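Local coordinates for putative hexose oxidase (Nonomuraea sp. ATCC 39727, PDB 5AWV), which is an FAD-dependent glycopeptide hexose oxidase that carries its flavin covalently attached and binds the lipoglycopeptide antibiotic teicoplanin, at residues Y60-G65 and A71-E76; K504-A507 and R512-F515; T289-Q294 and D327-A332; K137-W142 and Q348-S353. All blocks are in the same frame, centred on the assembly; numbering follows the deposited sequence.

Contact 1 of 4, residues Y60-G65 and A71-E76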
loop_
_atom_site.group_PDB
_atom_site.type_symbol
_atom_site.label_atom_id
_atom_site.label_comp_id
_atom_site.label_asym_id
_atom_site.label_seq_id
_atom_site.Cartn_x
_atom_site.Cartn_y
_atom_site.Cartn_z
ATOM N N TYR A 60 -11.589 -14.098 16.852
ATOM C CA TYR A 60 -12.219 -14.464 15.603
ATOM C C TYR A 60 -11.739 -13.530 14.541
ATOM O O TYR A 60 -11.199 -12.453 14.875
ATOM C CB TYR A 60 -13.775 -14.445 15.662
ATOM C CG TYR A 60 -14.468 -13.214 16.149
ATOM C CD1 TYR A 60 -14.666 -12.968 17.543
ATOM C CD2 TYR A 60 -15.008 -12.287 15.240
ATOM C CE1 TYR A 60 -15.332 -11.807 17.973
ATOM C CE2 TYR A 60 -15.615 -11.167 15.675
ATOM C CZ TYR A 60 -15.789 -10.915 17.047
ATOM O OH TYR A 60 -16.430 -9.699 17.399
ATOM N N ILE A 61 -11.959 -13.915 13.290
ATOM C CA ILE A 61 -11.796 -13.010 12.149
ATOM C C ILE A 61 -13.183 -12.793 11.483
ATOM O O ILE A 61 -13.865 -13.729 11.130
ATOM C CB ILE A 61 -10.736 -13.610 11.188
ATOM C CG1 ILE A 61 -9.446 -13.792 11.954
ATOM C CG2 ILE A 61 -10.491 -12.715 9.972
ATOM C CD1 ILE A 61 -8.368 -14.620 11.320
ATOM N N HIS A 62 -13.587 -11.547 11.331
ATOM C CA HIS A 62 -14.883 -11.187 10.832
ATOM C C HIS A 62 -14.783 -10.767 9.380
ATOM O O HIS A 62 -14.215 -9.674 9.037
ATOM C CB HIS A 62 -15.390 -10.054 11.728
ATOM C CG HIS A 62 -16.856 -10.022 11.937
ATOM N ND1 HIS A 62 -17.435 -9.347 12.994
ATOM C CD2 HIS A 62 -17.876 -10.513 11.195
ATOM C CE1 HIS A 62 -18.747 -9.454 12.905
ATOM N NE2 HIS A 62 -19.039 -10.146 11.816
ATOM N N LEU A 63 -15.308 -11.632 8.522
ATOM C CA LEU A 63 -15.444 -11.316 7.098
ATOM C C LEU A 63 -16.668 -10.519 6.856
ATOM O O LEU A 63 -17.764 -10.920 7.293
ATOM C CB LEU A 63 -15.563 -12.616 6.283
ATOM C CG LEU A 63 -14.269 -13.366 6.115
ATOM C CD1 LEU A 63 -14.500 -14.792 5.597
ATOM C CD2 LEU A 63 -13.264 -12.655 5.194
ATOM N N VAL A 64 -16.507 -9.382 6.181
ATOM C CA VAL A 64 -17.577 -8.483 5.983
ATOM C C VAL A 64 -17.743 -8.145 4.477
ATOM O O VAL A 64 -16.783 -7.881 3.798
ATOM C CB VAL A 64 -17.357 -7.192 6.801
ATOM C CG1 VAL A 64 -17.427 -7.476 8.282
ATOM C CG2 VAL A 64 -16.028 -6.502 6.450
ATOM N N GLY A 65 -18.975 -8.151 4.002
ATOM C CA GLY A 65 -19.331 -7.918 2.596
ATOM C C GLY A 65 -20.102 -6.675 2.308
ATOM O O GLY A 65 -20.483 -6.435 1.157
ATOM N N ALA A 71 -20.009 -1.760 10.012
ATOM C CA ALA A 71 -20.559 -1.012 11.170
ATOM C C ALA A 71 -20.985 -1.945 12.298
ATOM O O ALA A 71 -20.589 -1.732 13.467
ATOM C CB ALA A 71 -21.676 -0.153 10.763
ATOM N N ASP A 72 -21.674 -3.034 11.976
ATOM C CA ASP A 72 -22.025 -4.057 13.031
ATOM C C ASP A 72 -20.818 -4.726 13.666
ATOM O O ASP A 72 -20.775 -5.017 14.897
ATOM C CB ASP A 72 -22.996 -5.161 12.535
ATOM C CG ASP A 72 -24.270 -4.594 11.876
ATOM O OD1 ASP A 72 -24.743 -3.514 12.322
ATOM O OD2 ASP A 72 -24.799 -5.228 10.906
ATOM N N ALA A 73 -19.816 -5.035 12.839
ATOM C CA ALA A 73 -18.624 -5.712 13.337
ATOM C C ALA A 73 -17.825 -4.761 14.245
ATOM O O ALA A 73 -17.408 -5.173 15.285
ATOM C CB ALA A 73 -17.765 -6.223 12.189
ATOM N N VAL A 74 -17.692 -3.501 13.862
ATOM C CA VAL A 74 -17.050 -2.487 14.694
ATOM C C VAL A 74 -17.788 -2.360 16.052
ATOM O O VAL A 74 -17.164 -2.557 17.098
ATOM C CB VAL A 74 -17.011 -1.148 13.966
ATOM C CG1 VAL A 74 -16.556 -0.052 14.904
ATOM C CG2 VAL A 74 -15.939 -1.232 12.814
ATOM N N GLU A 75 -19.110 -2.168 15.991
ATOM C CA GLU A 75 -19.952 -2.030 17.218
ATOM C C GLU A 75 -19.826 -3.199 18.156
ATOM O O GLU A 75 -19.750 -3.042 19.368
ATOM C CB GLU A 75 -21.427 -1.795 16.869
ATOM C CG GLU A 75 -22.153 -0.665 17.649
ATOM C CD GLU A 75 -23.104 0.144 16.720
ATOM O OE1 GLU A 75 -23.525 1.252 17.050
ATOM O OE2 GLU A 75 -23.404 -0.275 15.586
ATOM N N GLU A 76 -19.811 -4.398 17.614
ATOM C CA GLU A 76 -19.528 -5.558 18.401
ATOM C C GLU A 76 -18.214 -5.564 19.195
ATOM O O GLU A 76 -18.185 -6.006 20.366
ATOM C CB GLU A 76 -19.641 -6.829 17.552
ATOM C CG GLU A 76 -19.503 -8.063 18.430
ATOM C CD GLU A 76 -19.879 -9.373 17.752
ATOM O OE1 GLU A 76 -19.462 -10.403 18.327
ATOM O OE2 GLU A 76 -20.545 -9.380 16.669
HETATM O O HOH W 1 -16.836 -8.091 15.280
#

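Contact 2 of 4, residues K504-A507 and R512-F515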
loop_
_atom_site.group_PDB
_atom_site.type_symbol
_atom_site.label_atom_id
_atom_site.label_comp_id
_atom_site.label_asym_id
_atom_site.label_seq_id
_atom_site.Cartn_x
_atom_site.Cartn_y
_atom_site.Cartn_z
ATOM N N LYS A 504 -6.301 16.618 15.821
ATOM C CA LYS A 504 -7.666 17.149 15.925
ATOM C C LYS A 504 -8.680 16.242 15.251
ATOM O O LYS A 504 -9.744 15.959 15.819
ATOM C CB LYS A 504 -7.726 18.561 15.394
ATOM C CG LYS A 504 -7.014 19.511 16.358
ATOM C CD LYS A 504 -6.869 20.884 15.775
ATOM C CE LYS A 504 -6.355 21.853 16.839
ATOM N NZ LYS A 504 -6.442 23.211 16.249
ATOM N N VAL A 505 -8.330 15.668 14.090
ATOM C CA VAL A 505 -9.196 14.696 13.415
ATOM C C VAL A 505 -9.446 13.452 14.204
ATOM O O VAL A 505 -10.610 12.993 14.356
ATOM C CB VAL A 505 -8.728 14.337 11.995
ATOM C CG1 VAL A 505 -9.740 13.433 11.338
ATOM C CG2 VAL A 505 -8.656 15.584 11.177
ATOM N N LYS A 506 -8.384 12.936 14.823
ATOM C CA LYS A 506 -8.418 11.778 15.639
ATOM C C LYS A 506 -9.373 12.003 16.880
ATOM O O LYS A 506 -10.234 11.180 17.135
ATOM C CB LYS A 506 -6.999 11.452 16.106
ATOM C CG LYS A 506 -6.870 10.368 17.132
ATOM C CD LYS A 506 -7.295 9.000 16.570
ATOM C CE LYS A 506 -7.158 7.921 17.646
ATOM N NZ LYS A 506 -7.347 6.528 17.132
ATOM N N ALA A 507 -9.168 13.110 17.617
ATOM C CA ALA A 507 -10.031 13.498 18.716
ATOM C C ALA A 507 -11.505 13.657 18.264
ATOM O O ALA A 507 -12.415 13.230 19.011
ATOM C CB ALA A 507 -9.558 14.803 19.342
ATOM N N ARG A 512 -12.756 7.734 21.492
ATOM C CA ARG A 512 -12.419 6.664 22.413
ATOM C C ARG A 512 -11.119 5.944 22.126
ATOM O O ARG A 512 -10.729 5.037 22.901
ATOM C CB ARG A 512 -13.525 5.604 22.506
ATOM C CG ARG A 512 -14.857 6.180 22.946
ATOM C CD ARG A 512 -16.022 5.351 22.426
ATOM N NE ARG A 512 -16.041 4.116 23.150
ATOM C CZ ARG A 512 -16.810 3.824 24.201
ATOM N NH1 ARG A 512 -17.696 4.675 24.693
ATOM N NH2 ARG A 512 -16.686 2.646 24.743
ATOM N N ASN A 513 -10.417 6.327 21.064
ATOM C CA ASN A 513 -9.200 5.643 20.719
ATOM C C ASN A 513 -9.423 4.139 20.538
ATOM O O ASN A 513 -8.685 3.284 21.012
ATOM C CB ASN A 513 -8.087 5.959 21.729
ATOM C CG ASN A 513 -6.692 5.609 21.199
ATOM O OD1 ASN A 513 -5.811 5.153 21.931
ATOM N ND2 ASN A 513 -6.544 5.738 19.947
ATOM N N HIS A 514 -10.496 3.796 19.850
ATOM C CA HIS A 514 -10.762 2.377 19.592
ATOM C C HIS A 514 -9.902 1.861 18.437
ATOM O O HIS A 514 -9.686 0.672 18.371
ATOM C CB HIS A 514 -12.217 2.187 19.274
ATOM C CG HIS A 514 -12.649 0.770 19.237
ATOM N ND1 HIS A 514 -12.630 -0.046 20.350
ATOM C CD2 HIS A 514 -13.091 0.009 18.207
ATOM C CE1 HIS A 514 -13.032 -1.254 20.002
ATOM N NE2 HIS A 514 -13.321 -1.248 18.714
ATOM N N PHE A 515 -9.449 2.747 17.554
ATOM C CA PHE A 515 -8.541 2.355 16.443
ATOM C C PHE A 515 -7.128 2.765 16.804
ATOM O O PHE A 515 -6.833 3.931 16.848
ATOM C CB PHE A 515 -9.033 2.958 15.159
ATOM C CG PHE A 515 -10.383 2.478 14.815
ATOM C CD1 PHE A 515 -10.531 1.230 14.220
ATOM C CD2 PHE A 515 -11.537 3.187 15.196
ATOM C CE1 PHE A 515 -11.781 0.715 13.956
ATOM C CE2 PHE A 515 -12.806 2.648 14.911
ATOM C CZ PHE A 515 -12.907 1.422 14.266
#

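Contact 3 of 4, residues T289-Q294 and D327-A332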
loop_
_atom_site.group_PDB
_atom_site.type_symbol
_atom_site.label_atom_id
_atom_site.label_comp_id
_atom_site.label_asym_id
_atom_site.label_seq_id
_atom_site.Cartn_x
_atom_site.Cartn_y
_atom_site.Cartn_z
ATOM N N THR A 289 9.928 13.958 -15.695
ATOM C CA THR A 289 8.766 13.499 -14.953
ATOM C C THR A 289 8.239 12.149 -15.503
ATOM O O THR A 289 7.639 11.371 -14.755
ATOM C CB THR A 289 7.597 14.480 -14.930
ATOM O OG1 THR A 289 7.254 14.827 -16.261
ATOM C CG2 THR A 289 7.935 15.709 -14.141
ATOM N N GLY A 290 8.490 11.881 -16.791
ATOM C CA GLY A 290 8.160 10.589 -17.443
ATOM C C GLY A 290 9.163 9.420 -17.232
ATOM O O GLY A 290 8.940 8.306 -17.750
ATOM N N LEU A 291 10.169 9.638 -16.389
ATOM C CA LEU A 291 11.183 8.627 -16.065
ATOM C C LEU A 291 11.159 8.304 -14.587
ATOM O O LEU A 291 10.968 9.187 -13.690
ATOM C CB LEU A 291 12.593 9.182 -16.410
ATOM C CG LEU A 291 13.798 8.260 -16.179
ATOM C CD1 LEU A 291 14.942 8.469 -17.184
ATOM C CD2 LEU A 291 14.352 8.345 -14.752
ATOM N N TRP A 292 11.396 7.061 -14.321
ATOM C CA TRP A 292 11.583 6.579 -12.987
ATOM C C TRP A 292 12.623 5.481 -12.947
ATOM O O TRP A 292 12.775 4.688 -13.861
ATOM C CB TRP A 292 10.246 5.982 -12.478
ATOM C CG TRP A 292 10.351 5.393 -11.080
ATOM C CD1 TRP A 292 10.236 6.039 -9.867
ATOM C CD2 TRP A 292 10.513 4.017 -10.778
ATOM N NE1 TRP A 292 10.372 5.162 -8.845
ATOM C CE2 TRP A 292 10.523 3.899 -9.359
ATOM C CE3 TRP A 292 10.656 2.873 -11.556
ATOM C CZ2 TRP A 292 10.744 2.681 -8.716
ATOM C CZ3 TRP A 292 10.905 1.649 -10.912
ATOM C CH2 TRP A 292 10.891 1.555 -9.508
ATOM N N SER A 293 13.343 5.456 -11.857
ATOM C CA SER A 293 14.324 4.407 -11.617
ATOM C C SER A 293 14.467 4.141 -10.173
ATOM O O SER A 293 14.073 4.950 -9.323
ATOM C CB SER A 293 15.679 4.818 -12.230
ATOM O OG SER A 293 16.234 5.915 -11.532
ATOM N N GLN A 294 15.006 2.982 -9.869
ATOM C CA GLN A 294 15.476 2.796 -8.527
ATOM C C GLN A 294 16.794 2.088 -8.410
ATOM O O GLN A 294 16.987 1.080 -9.069
ATOM C CB GLN A 294 14.418 2.092 -7.655
ATOM C CG GLN A 294 14.058 0.711 -7.934
ATOM C CD GLN A 294 13.072 0.153 -6.853
ATOM O OE1 GLN A 294 12.358 0.869 -6.202
ATOM N NE2 GLN A 294 13.064 -1.130 -6.695
ATOM N N ASP A 327 18.760 7.338 -22.086
ATOM C CA ASP A 327 20.246 7.245 -22.311
ATOM C C ASP A 327 20.974 8.222 -21.500
ATOM O O ASP A 327 21.985 7.908 -20.878
ATOM C CB ASP A 327 20.589 7.377 -23.787
ATOM C CG ASP A 327 20.277 6.118 -24.575
ATOM O OD1 ASP A 327 20.100 5.059 -23.955
ATOM O OD2 ASP A 327 20.139 6.248 -25.823
ATOM N N ALA A 328 20.490 9.447 -21.486
ATOM C CA ALA A 328 21.077 10.477 -20.680
ATOM C C ALA A 328 21.063 10.231 -19.184
ATOM O O ALA A 328 22.042 10.515 -18.477
ATOM C CB ALA A 328 20.421 11.780 -20.987
ATOM N N HIS A 329 19.954 9.680 -18.648
ATOM C CA HIS A 329 19.957 9.259 -17.266
ATOM C C HIS A 329 21.012 8.179 -16.961
ATOM O O HIS A 329 21.750 8.241 -15.955
ATOM C CB HIS A 329 18.517 8.702 -16.917
ATOM C CG HIS A 329 18.378 8.187 -15.529
ATOM N ND1 HIS A 329 18.367 9.004 -14.426
ATOM C CD2 HIS A 329 18.261 6.930 -15.064
ATOM C CE1 HIS A 329 18.245 8.269 -13.340
ATOM N NE2 HIS A 329 18.158 7.003 -13.707
ATOM N N ILE A 330 21.086 7.169 -17.819
ATOM C CA ILE A 330 22.006 6.102 -17.549
ATOM C C ILE A 330 23.442 6.633 -17.572
ATOM O O ILE A 330 24.276 6.329 -16.674
ATOM C CB ILE A 330 21.891 4.994 -18.626
ATOM C CG1 ILE A 330 20.639 4.192 -18.464
ATOM C CG2 ILE A 330 23.108 4.053 -18.573
ATOM C CD1 ILE A 330 20.318 3.432 -19.723
ATOM N N GLU A 331 23.775 7.438 -18.577
ATOM C CA GLU A 331 25.179 7.937 -18.639
ATOM C C GLU A 331 25.550 8.830 -17.485
ATOM O O GLU A 331 26.686 8.760 -17.025
ATOM C CB GLU A 331 25.446 8.716 -19.903
ATOM C CG GLU A 331 25.605 7.820 -21.080
ATOM C CD GLU A 331 26.853 6.950 -20.951
ATOM O OE1 GLU A 331 27.975 7.483 -20.815
ATOM O OE2 GLU A 331 26.656 5.752 -20.939
ATOM N N ALA A 332 24.618 9.661 -17.002
ATOM C CA ALA A 332 24.858 10.457 -15.832
ATOM C C ALA A 332 25.166 9.551 -14.676
ATOM O O ALA A 332 26.033 9.855 -13.873
ATOM C CB ALA A 332 23.645 11.356 -15.508
#

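Contact 4 of 4, residues K137-W142 and Q348-S353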
loop_
_atom_site.group_PDB
_atom_site.type_symbol
_atom_site.label_atom_id
_atom_site.label_comp_id
_atom_site.label_asym_id
_atom_site.label_seq_id
_atom_site.Cartn_x
_atom_site.Cartn_y
_atom_site.Cartn_z
ATOM N N LYS A 137 -8.512 -3.764 -14.048
ATOM C CA LYS A 137 -9.839 -3.329 -14.322
ATOM C C LYS A 137 -9.970 -1.893 -14.776
ATOM O O LYS A 137 -10.777 -1.570 -15.643
ATOM C CB LYS A 137 -10.666 -3.516 -13.068
ATOM C CG LYS A 137 -12.116 -3.121 -13.144
ATOM C CD LYS A 137 -13.014 -3.998 -13.982
ATOM C CE LYS A 137 -14.507 -3.512 -13.900
ATOM N NZ LYS A 137 -15.178 -4.073 -12.684
ATOM N N LEU A 138 -9.247 -0.996 -14.145
ATOM C CA LEU A 138 -9.234 0.409 -14.576
ATOM C C LEU A 138 -8.727 0.522 -16.033
ATOM O O LEU A 138 -9.276 1.323 -16.823
ATOM C CB LEU A 138 -8.404 1.255 -13.631
ATOM C CG LEU A 138 -8.954 1.557 -12.218
ATOM C CD1 LEU A 138 -8.055 2.621 -11.484
ATOM C CD2 LEU A 138 -10.359 2.177 -12.247
ATOM N N TYR A 139 -7.707 -0.247 -16.372
ATOM C CA TYR A 139 -7.163 -0.240 -17.713
ATOM C C TYR A 139 -8.097 -0.827 -18.777
ATOM O O TYR A 139 -8.415 -0.123 -19.780
ATOM C CB TYR A 139 -5.878 -1.027 -17.747
ATOM C CG TYR A 139 -5.092 -0.955 -19.070
ATOM C CD1 TYR A 139 -4.936 0.241 -19.731
ATOM C CD2 TYR A 139 -4.625 -2.111 -19.712
ATOM C CE1 TYR A 139 -4.206 0.329 -20.895
ATOM C CE2 TYR A 139 -3.928 -2.030 -20.929
ATOM C CZ TYR A 139 -3.679 -0.792 -21.478
ATOM O OH TYR A 139 -2.946 -0.604 -22.662
ATOM N N LEU A 140 -8.620 -2.020 -18.493
ATOM C CA LEU A 140 -9.599 -2.671 -19.414
ATOM C C LEU A 140 -10.897 -1.867 -19.648
ATOM O O LEU A 140 -11.326 -1.647 -20.820
ATOM C CB LEU A 140 -9.838 -4.127 -19.032
ATOM C CG LEU A 140 -8.613 -5.032 -19.257
ATOM C CD1 LEU A 140 -8.989 -6.494 -19.106
ATOM C CD2 LEU A 140 -7.923 -4.885 -20.623
ATOM N N GLY A 141 -11.471 -1.387 -18.557
ATOM C CA GLY A 141 -12.701 -0.710 -18.561
ATOM C C GLY A 141 -12.666 0.637 -19.168
ATOM O O GLY A 141 -13.574 0.984 -19.947
ATOM N N TRP A 142 -11.635 1.427 -18.841
ATOM C CA TRP A 142 -11.639 2.875 -19.165
ATOM C C TRP A 142 -10.278 3.436 -19.661
ATOM O O TRP A 142 -10.178 4.612 -19.933
ATOM C CB TRP A 142 -12.083 3.675 -17.930
ATOM C CG TRP A 142 -13.422 3.269 -17.409
ATOM C CD1 TRP A 142 -14.633 3.741 -17.825
ATOM C CD2 TRP A 142 -13.704 2.269 -16.431
ATOM N NE1 TRP A 142 -15.621 3.094 -17.172
ATOM C CE2 TRP A 142 -15.084 2.212 -16.287
ATOM C CE3 TRP A 142 -12.913 1.444 -15.626
ATOM C CZ2 TRP A 142 -15.688 1.358 -15.414
ATOM C CZ3 TRP A 142 -13.484 0.627 -14.772
ATOM C CH2 TRP A 142 -14.878 0.557 -14.663
ATOM N N GLN A 348 8.074 -2.064 -23.710
ATOM C CA GLN A 348 7.018 -2.977 -23.169
ATOM C C GLN A 348 5.666 -2.300 -23.125
ATOM O O GLN A 348 5.582 -1.148 -22.772
ATOM C CB GLN A 348 7.355 -3.336 -21.736
ATOM C CG GLN A 348 8.762 -3.852 -21.598
ATOM C CD GLN A 348 8.927 -4.660 -20.351
ATOM O OE1 GLN A 348 8.325 -5.713 -20.222
ATOM N NE2 GLN A 348 9.715 -4.181 -19.433
ATOM N N ARG A 349 4.601 -3.046 -23.409
ATOM C CA ARG A 349 3.283 -2.513 -23.344
ATOM C C ARG A 349 2.837 -2.426 -21.868
ATOM O O ARG A 349 3.239 -3.229 -21.053
ATOM C CB ARG A 349 2.287 -3.399 -24.087
ATOM C CG ARG A 349 2.590 -3.672 -25.559
ATOM C CD ARG A 349 1.367 -4.405 -26.157
ATOM N NE ARG A 349 1.024 -5.665 -25.461
ATOM C CZ ARG A 349 1.605 -6.845 -25.662
ATOM N NH1 ARG A 349 2.623 -6.985 -26.507
ATOM N NH2 ARG A 349 1.235 -7.883 -24.951
ATOM N N TRP A 350 1.959 -1.498 -21.588
ATOM C CA TRP A 350 1.377 -1.380 -20.278
ATOM C C TRP A 350 0.651 -2.673 -19.894
ATOM O O TRP A 350 -0.143 -3.230 -20.686
ATOM C CB TRP A 350 0.408 -0.222 -20.280
ATOM C CG TRP A 350 -0.160 0.071 -18.951
ATOM C CD1 TRP A 350 -1.447 -0.202 -18.470
ATOM C CD2 TRP A 350 0.527 0.705 -17.922
ATOM N NE1 TRP A 350 -1.578 0.259 -17.171
ATOM C CE2 TRP A 350 -0.360 0.770 -16.793
ATOM C CE3 TRP A 350 1.841 1.127 -17.783
ATOM C CZ2 TRP A 350 0.022 1.319 -15.581
ATOM C CZ3 TRP A 350 2.214 1.700 -16.566
ATOM C CH2 TRP A 350 1.324 1.766 -15.486
ATOM N N LEU A 351 0.972 -3.138 -18.695
ATOM C CA LEU A 351 0.479 -4.333 -18.100
ATOM C C LEU A 351 0.605 -5.557 -18.995
ATOM O O LEU A 351 -0.231 -6.467 -18.935
ATOM C CB LEU A 351 -0.982 -4.170 -17.640
ATOM C CG LEU A 351 -1.267 -3.161 -16.524
ATOM C CD1 LEU A 351 -2.753 -2.953 -16.406
ATOM C CD2 LEU A 351 -0.633 -3.581 -15.213
ATOM N N ALA A 352 1.650 -5.609 -19.786
ATOM C CA ALA A 352 1.880 -6.822 -20.580
ATOM C C ALA A 352 2.054 -8.089 -19.770
ATOM O O ALA A 352 1.677 -9.115 -20.257
ATOM C CB ALA A 352 3.039 -6.670 -21.555
ATOM N N SER A 353 2.534 -8.054 -18.545
ATOM C CA SER A 353 2.411 -9.249 -17.625
ATOM C C SER A 353 1.679 -8.769 -16.406
ATOM O O SER A 353 1.776 -7.578 -16.078
ATOM C CB SER A 353 3.774 -9.806 -17.242
ATOM O OG SER A 353 4.701 -8.732 -17.179
HETATM O O HOH W 2 -1.050 -2.500 -23.068
#

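Contact 1 of 4, residues Y60-G65 and A71-E76
Ala73 sets its methyl against the imidazole of His62 in a beta-alpha-beta crossover of the FAD-binding domain: strand 60-63 leads into helix 67-80, which returns to strand 84-87, with strand 104-107 between the two in the sheet. The axes of helix segment 71-76 and strand 60-63 approach to 9.8 Å at 155°, nearly antiparallel. Within 71-76, Ala73 is the first residue to make a close contact with 60-65. Its CB sits tightly against the ring, 3.2 Å from His62 ND1 and oblique to the ring plane, and comes within 4.1 Å of Val64 CG1. Its carbonyl also takes part, Ala73 O accepting a hydrogen bond from a water. Val74 turns its side chain from the strand toward Ile106 and Val185. Nearly one turn beyond Ala73, Glu76 reaches back with CG anti to its backbone N (chi1 -173°) and an extended chain. Its OE1 ends 3.2 Å from Tyr60 OH, the carboxylate tilted 42° from the phenol ring. The main partner of this carboxylate is Lys34, which forms a salt bridge with OE1 and a cation-pi contact with Tyr60, so one lysine ties both groups to strand 33-35. The same water links strand and helix, lying in the plane of both aromatic rings at their edges, 2.7 Å from Tyr60 OH and 2.7 Å from His62 ND1.

Contact 2 of 4, residues K504-A507 and R512-F515
The phenyl ring of Phe515, whose backbone carbonyl meets Lys506, has one face against the imidazole of the preceding residue, His514 CD2 standing 4.1 Å above the ring plane and offset toward the rim. The contact belongs to the berberine-like C-terminal region, where helix 499-509 ends and the following loop runs across its C-terminal end. Val74 and Val84 also pack on the phenyl ring, joining it to helix 67-80 and strand 84-87; the Phe515 side chain lies about 7 Å from the bound FAD. Asn513 in the loop has left-handed backbone angles (phi 56°, psi 44°). Asp510 braces the loop, its carboxylate accepting the backbone N-H groups of His514 and Phe515 and making a salt bridge with Lys506. The lysine leaves the helix with CG anti to its backbone N and then bends at chi2 (66°), which carries the ammonium across to the loop. There it also donates to Asn220 O, so a buried charge is held by a carboxylate and a carbonyl from a separate part of the chain. Lys506 CE is 4.1 Å from Phe515 O, and NZ goes further still, ending 2.7 Å from that same carbonyl oxygen.

Contact 3 of 4, residues T289-Q294 and D327-A332
His329 reaches from helix 322-334 to Leu291 and Ser293, where the helix packs on one face of the seven-stranded antiparallel sheet and strand 291-298 lies among the inner strands. The apolar part is a CH-pi contact: Leu291 CD2 sits 4.0 Å from the centroid of the His329 imidazole and only 3° off its normal, almost squarely over the centre. The other branch of the leucine lies alongside the root of the histidine, with CD1 3.6 Å from His329 CB, so both methyls lie on the same side of the imidazole, one over the ring and one beside its CB. Another ring, that of Trp277 on helix 264-280, meets His329 edge-to-face. The polar part is a single hydrogen bond across the contact, between Ser293 OG and His329 NE2; either may be the donor. The histidine CG lies anti to the backbone N (chi1 178°), which carries the far nitrogen to Ser293. Ser293 OG is also hydrogen-bonded to Tyr278 OH, making a polar chain from Tyr278 on helix 264-280 by way of Ser293 on the strand to His329 on helix 322-334. Strand alternation divides the work: Trp292 and Gln294 face the other side of the sheet and pack on modified side chains of the bound glycopeptide. On the helix side, Ser293 OG approaches the imidazole obliquely and stops 3.1 Å from His329 NE2.

Contact 4 of 4, residues K137-W142 and Q348-S353
An edge-to-face aromatic pair, Tyr139 with Trp350, joins helix 131-142 of the FAD-binding domain to the turn that follows strand 340-349, an outermost strand of the seven-stranded sheet. The indole presents its edge to the phenol face, with planes at 70° and the centroid of its five-membered ring 4.7 Å from that of Tyr139. Trp350 CD1 leads, standing 3.5 Å above the tyrosine plane over the ring centre, and is nearly equidistant from the ring carbons, 3.7 Å from Tyr139 CE1. Tyr139 CG in turn lies in the plane of the indole, at its edge. Both aromatic side chains leave the backbone with CG anti to N, and they extend from their backbones in opposing directions, overlapping at the rings. Leu351 adds an apolar contact beside the tryptophan, its CD1 3.9 Å from Tyr139 CD2. Adjacent residues can both reach one tyrosine because they occupy the two central positions of a type II beta turn from Arg349 to Ala352, closed by a hydrogen bond from Ala352 N to Arg349 O; Leu351 has the positive phi (51°) of the third position. At the outer end of the ring a water bridges the polar atoms, 2.7 Å from Tyr139 OH and donating to Trp350 O. A second subunit covers this region: its Asn44 bonds Trp350 O and Arg349, while its Arg41 packs on Tyr139. Within the chain, Trp350 also rests on Thr145, Leu168 and Pro246, and Gln348 pairs through its backbone with Leu250 of strand 249-257, so the turn lies at the sheet edge beside helix 131-142.

Contacts 1, 2 and 3 are buried, whereas contact 4 is partly buried and lies where a second subunit meets the chain. Contacts 1 and 2 share a neighbourhood: one lies in the FAD-binding domain and one in the berberine-like region, yet Val74 CG1 of helix 67-80 packs 4.0 Å from Phe515 CZ of the C-terminal loop. Contacts 3 and 4 reach the same seven-stranded sheet, one at an inner strand and one just past an outermost strand, with centres about 23 Å apart. The chemistry differs with place: contact 1 combines alanine packing with a water bridge, contact 2 relies on a buried ammonium, contact 3 on a serine-histidine bond with CH-pi packing, and contact 4 on an edge-to-face aromatic pair.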